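Single-strand binding protein (Thermus thermophilus, PDB 2CWA) binds single-stranded DNA and is thought to recruit partner proteins to it during DNA replication, recombination and repair. Local coordinates at residues Q130-G135 and G193-G198; R179-W184 and L221-P226. One frame throughout, in Å; residues are numbered along the deposited sequence.

Contact 1: residues Q130-G135 and G193-G198; sequences QVFLMG and GLFVIG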
# COMPACT_ATOMS: atom_id res chain seq x y z
N GLN A 130 2.21 -0.32 -7.05
CA GLN A 130 2.71 1.02 -7.30
C GLN A 130 1.78 2.09 -6.75
O GLN A 130 0.58 2.03 -6.95
CB GLN A 130 2.87 1.21 -8.81
CG GLN A 130 3.54 2.51 -9.22
CD GLN A 130 3.78 2.59 -10.72
OE1 GLN A 130 4.51 3.46 -11.19
NE2 GLN A 130 3.17 1.69 -11.47
N VAL A 131 2.36 3.07 -6.06
CA VAL A 131 1.57 4.17 -5.50
C VAL A 131 2.20 5.51 -5.84
O VAL A 131 3.43 5.65 -5.84
CB VAL A 131 1.45 4.05 -3.95
CG1 VAL A 131 2.83 4.15 -3.31
CG2 VAL A 131 0.55 5.16 -3.41
N PHE A 132 1.36 6.49 -6.16
CA PHE A 132 1.80 7.84 -6.48
C PHE A 132 1.30 8.73 -5.35
O PHE A 132 0.10 8.76 -5.07
CB PHE A 132 1.16 8.32 -7.79
CG PHE A 132 1.70 7.64 -9.01
CD1 PHE A 132 2.71 8.22 -9.76
CD2 PHE A 132 1.18 6.42 -9.42
CE1 PHE A 132 3.19 7.60 -10.91
CE2 PHE A 132 1.66 5.79 -10.56
CZ PHE A 132 2.66 6.39 -11.31
N LEU A 133 2.20 9.48 -4.73
CA LEU A 133 1.81 10.37 -3.64
C LEU A 133 2.52 11.71 -3.75
O LEU A 133 3.64 11.80 -4.24
CB LEU A 133 2.18 9.76 -2.28
CG LEU A 133 1.48 8.48 -1.80
CD1 LEU A 133 2.18 7.99 -0.53
CD2 LEU A 133 0.01 8.76 -1.53
N MSE A 134 1.84 12.75 -3.28
CA MSE A 134 2.44 14.08 -3.26
C MSE A 134 1.81 14.85 -2.11
O MSE A 134 0.59 14.82 -1.92
CB MSE A 134 2.22 14.83 -4.58
CG MSE A 134 2.88 16.20 -4.61
SE MSE A 134 3.24 16.84 -6.45
CE MSE A 134 1.65 16.18 -7.26
N GLY A 135 2.67 15.52 -1.34
CA GLY A 135 2.22 16.28 -0.20
C GLY A 135 3.41 17.05 0.35
O GLY A 135 4.32 17.41 -0.40
N GLY A 193 7.87 20.13 -0.18
CA GLY A 193 6.91 19.35 -0.92
C GLY A 193 7.61 18.05 -1.27
O GLY A 193 8.84 18.01 -1.33
N LEU A 194 6.85 16.99 -1.47
CA LEU A 194 7.45 15.70 -1.83
C LEU A 194 6.54 14.90 -2.74
O LEU A 194 5.36 14.72 -2.44
CB LEU A 194 7.76 14.87 -0.57
CG LEU A 194 8.44 13.52 -0.86
CD1 LEU A 194 9.84 13.78 -1.41
CD2 LEU A 194 8.51 12.66 0.39
N PHE A 195 7.10 14.45 -3.86
CA PHE A 195 6.40 13.63 -4.83
C PHE A 195 7.03 12.24 -4.70
O PHE A 195 8.26 12.11 -4.71
CB PHE A 195 6.62 14.16 -6.26
CG PHE A 195 6.19 13.20 -7.33
CD1 PHE A 195 4.86 13.09 -7.70
CD2 PHE A 195 7.13 12.39 -7.97
CE1 PHE A 195 4.45 12.18 -8.68
CE2 PHE A 195 6.74 11.48 -8.95
CZ PHE A 195 5.40 11.37 -9.31
N VAL A 196 6.20 11.22 -4.57
CA VAL A 196 6.69 9.86 -4.40
C VAL A 196 6.03 8.83 -5.29
O VAL A 196 4.82 8.86 -5.51
CB VAL A 196 6.48 9.36 -2.94
CG1 VAL A 196 7.03 7.94 -2.79
CG2 VAL A 196 7.12 10.30 -1.96
N ILE A 197 6.85 7.94 -5.83
CA ILE A 197 6.34 6.80 -6.59
C ILE A 197 6.94 5.68 -5.76
O ILE A 197 8.17 5.60 -5.60
CB ILE A 197 6.89 6.71 -8.02
CG1 ILE A 197 6.47 7.92 -8.85
CG2 ILE A 197 6.37 5.43 -8.67
CD1 ILE A 197 6.92 7.86 -10.31
N GLY A 198 6.10 4.82 -5.21
CA GLY A 198 6.64 3.75 -4.40
C GLY A 198 5.83 2.49 -4.42
O GLY A 198 4.97 2.30 -5.28

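Contact 2: residues R179-W184 and L221-P226; sequences RDLAEW and LRLERP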
# COMPACT_ATOMS: atom_id res chain seq x y z
N ARG A 179 19.44 3.68 0.23
CA ARG A 179 20.65 4.08 -0.49
C ARG A 179 20.71 5.52 -1.00
O ARG A 179 20.53 6.46 -0.24
CB ARG A 179 20.87 3.10 -1.64
CG ARG A 179 20.94 1.67 -1.17
CD ARG A 179 21.04 0.67 -2.30
NE ARG A 179 20.81 -0.68 -1.81
CZ ARG A 179 19.66 -1.09 -1.28
NH1 ARG A 179 18.64 -0.26 -1.18
NH2 ARG A 179 19.54 -2.34 -0.84
N ASP A 180 21.00 5.68 -2.29
CA ASP A 180 21.12 7.01 -2.87
C ASP A 180 19.86 7.84 -2.66
O ASP A 180 19.92 9.03 -2.35
CB ASP A 180 21.42 6.94 -4.37
CG ASP A 180 22.74 6.24 -4.67
OD1 ASP A 180 23.67 6.34 -3.84
OD2 ASP A 180 22.84 5.61 -5.74
N LEU A 181 18.71 7.19 -2.83
CA LEU A 181 17.42 7.84 -2.66
C LEU A 181 17.32 8.37 -1.23
O LEU A 181 16.79 9.46 -0.99
CB LEU A 181 16.30 6.84 -2.95
CG LEU A 181 14.93 7.36 -3.36
CD1 LEU A 181 15.08 8.36 -4.51
CD2 LEU A 181 14.05 6.18 -3.79
N ALA A 182 17.85 7.61 -0.28
CA ALA A 182 17.81 8.02 1.11
C ALA A 182 18.74 9.21 1.33
O ALA A 182 18.40 10.15 2.04
CB ALA A 182 18.20 6.85 2.03
N GLU A 183 19.91 9.17 0.71
CA GLU A 183 20.84 10.26 0.88
C GLU A 183 20.31 11.54 0.22
O GLU A 183 20.53 12.64 0.72
CB GLU A 183 22.22 9.86 0.35
CG GLU A 183 22.77 8.65 1.13
CD GLU A 183 24.18 8.26 0.75
OE1 GLU A 183 24.43 8.05 -0.46
OE2 GLU A 183 25.03 8.15 1.66
N TRP A 184 19.60 11.38 -0.88
CA TRP A 184 19.02 12.54 -1.57
C TRP A 184 17.96 13.17 -0.65
O TRP A 184 17.88 14.39 -0.52
CB TRP A 184 18.35 12.10 -2.88
CG TRP A 184 17.65 13.21 -3.62
CD1 TRP A 184 18.19 14.03 -4.57
CD2 TRP A 184 16.29 13.62 -3.46
NE1 TRP A 184 17.24 14.94 -5.01
CE2 TRP A 184 16.07 14.71 -4.34
CE3 TRP A 184 15.23 13.18 -2.65
CZ2 TRP A 184 14.83 15.36 -4.44
CZ3 TRP A 184 14.00 13.83 -2.75
CH2 TRP A 184 13.81 14.91 -3.64
N LEU A 221 10.45 4.53 -4.61
CA LEU A 221 11.18 4.03 -5.77
C LEU A 221 11.74 5.26 -6.49
O LEU A 221 12.80 5.21 -7.11
CB LEU A 221 10.25 3.25 -6.70
CG LEU A 221 9.72 1.91 -6.17
CD1 LEU A 221 8.63 1.39 -7.10
CD2 LEU A 221 10.88 0.92 -6.07
N ARG A 222 11.00 6.36 -6.40
CA ARG A 222 11.40 7.63 -7.01
C ARG A 222 10.92 8.75 -6.11
O ARG A 222 9.82 8.67 -5.55
CB ARG A 222 10.78 7.82 -8.40
CG ARG A 222 11.28 9.10 -9.12
CD ARG A 222 10.55 9.36 -10.44
NE ARG A 222 11.18 10.45 -11.19
CZ ARG A 222 11.88 10.27 -12.31
NH1 ARG A 222 12.04 9.06 -12.82
NH2 ARG A 222 12.46 11.31 -12.91
N LEU A 223 11.73 9.79 -5.97
CA LEU A 223 11.37 10.94 -5.15
C LEU A 223 11.69 12.22 -5.91
O LEU A 223 12.69 12.31 -6.63
CB LEU A 223 12.15 10.94 -3.83
CG LEU A 223 11.93 9.80 -2.85
CD1 LEU A 223 12.91 9.93 -1.69
CD2 LEU A 223 10.48 9.82 -2.33
N GLU A 224 10.83 13.22 -5.75
CA GLU A 224 11.03 14.50 -6.40
C GLU A 224 10.56 15.56 -5.42
O GLU A 224 9.78 15.27 -4.51
CB GLU A 224 10.21 14.59 -7.70
CG GLU A 224 10.48 13.49 -8.71
CD GLU A 224 11.79 13.67 -9.45
OE1 GLU A 224 12.51 14.66 -9.19
OE2 GLU A 224 12.09 12.82 -10.31
N ARG A 225 11.04 16.78 -5.59
CA ARG A 225 10.62 17.86 -4.72
C ARG A 225 9.84 18.90 -5.52
O ARG A 225 10.42 19.73 -6.21
CB ARG A 225 11.82 18.52 -4.06
CG ARG A 225 11.45 19.61 -3.07
CD ARG A 225 12.55 20.64 -2.96
NE ARG A 225 12.06 21.87 -2.33
CZ ARG A 225 12.62 23.06 -2.50
NH1 ARG A 225 13.69 23.20 -3.27
NH2 ARG A 225 12.09 24.12 -1.89
N PRO A 226 8.50 18.86 -5.44
CA PRO A 226 7.71 19.85 -6.18
C PRO A 226 7.91 21.22 -5.54
O PRO A 226 7.99 21.33 -4.31
CB PRO A 226 6.28 19.32 -6.04
CG PRO A 226 6.31 18.64 -4.71
CD PRO A 226 7.63 17.90 -4.74

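Contact 1: residues Q130-G135 and G193-G198
Ile-197 and Phe-132 face each other as a non-hydrogen-bonded pair of two antiparallel strands, their side chains lying alongside and pointing the same way. From CB of Ile-197 the branches part. CG2 turns to the amide end of Gln-130, 3.7 Å from its OE1, while CG1, placed anti to the carbonyl carbon (chi1 -63°), runs beside CD1 and CE1 of Phe-132. The extended chain then carries CD1 of Ile-197 to 3.8 Å from CE1 of Phe-132. A branched side chain suits this place because it serves two neighbours at once. Cut back to alanine, this position would probably leave a gap beside CD1 and CE1 of the Phe-132 ring and take away the methyl next to Gln-130 OE1. CD1 of Phe-132 also has CZ of Phe-195 at the ring's edge, near its plane, at 4.2 Å. Phe-195 in turn has the selenium of Met-134 (selenomethionine) 4.3 Å from its CD1.

Val-131, Leu-133, Leu-194 and Val-196 point to the reverse face, where beta-branched and leucine residues fill the buried interior. Six backbone bonds join the strands; the shortest runs from Val-196 N to Leu-133 O, 2.6 Å. Gly-198 brings no side chain, and CG1 of Val-131 settles 3.4 Å from Gly-198 O. On its far edge strand 128-145 also bonds to strand 5-22 through Gln-130, Phe-132 and Met-134. Antiparallel pairing of the first strand with a later one is part of the OB-fold barrel of SSB proteins, here in the second of two such domains.

Contact 2: residues R179-W184 and L221-P226
Leu-181 lays its isobutyl group obliquely across that of Leu-223, with CG of Leu-181 3.7 Å from CD1 of Leu-223. With CG anti to the backbone N (chi1 -157°), one methyl of Leu-181, CD1, reaches CG of Leu-223 at 3.8 Å, while the other, CD2, rests on the backbone at Leu-221, 3.7 Å from its carbonyl C. One helical turn further on, Trp-184 extends its six-membered ring over the strand: CZ3 lies 3.6 Å from CB of Leu-223, and Leu-223 O sits over one face, offset toward the rim. CH2 continues to Glu-224 C at 3.8 Å, with Arg-225 N at the ring edge. A broad indole thus shelters backbone as well as side chain, and Leu-223, with its CB against the indole and CG and CD1 against Leu-181, meets both helix residues at once. This places the short helix 179-185, which in the OB fold follows the third barrel strand, against the last strand, 222-224. Leu-221 and Arg-222 form a classic beta bulge opposite Ile-197, where the chain turns a corner. Away from the helix, Arg-222 and Glu-224, two residues apart, reach the same side and join in a salt bridge, Arg-222 NE to Glu-224 OE2, 2.7 Å, through the anti lone pair of that oxygen.

Overall arrangement
Contacts 1 and 2 lie side by side in the second OB domain, their centres about 11 Å apart, and their segments alternate along the chain. Strand 193-206 links them: it pairs with 128-145 along one edge and with 221-224 along the other, where probable hydrogen bonds join Ile-197 O to Leu-221 N at 2.7 Å and Phe-195 N to Glu-224 O at 2.9 Å. Leu-223, which meets the helix, also packs on Val-196, with CG2 of Val-196 3.4 Å from CD2 of Leu-223, so the apolar layer behind contact 1 runs on into contact 2. Contact 1 is the more buried; the centre of contact 2 lies about 19 Å from that of the chain, against about 12 Å for contact 1.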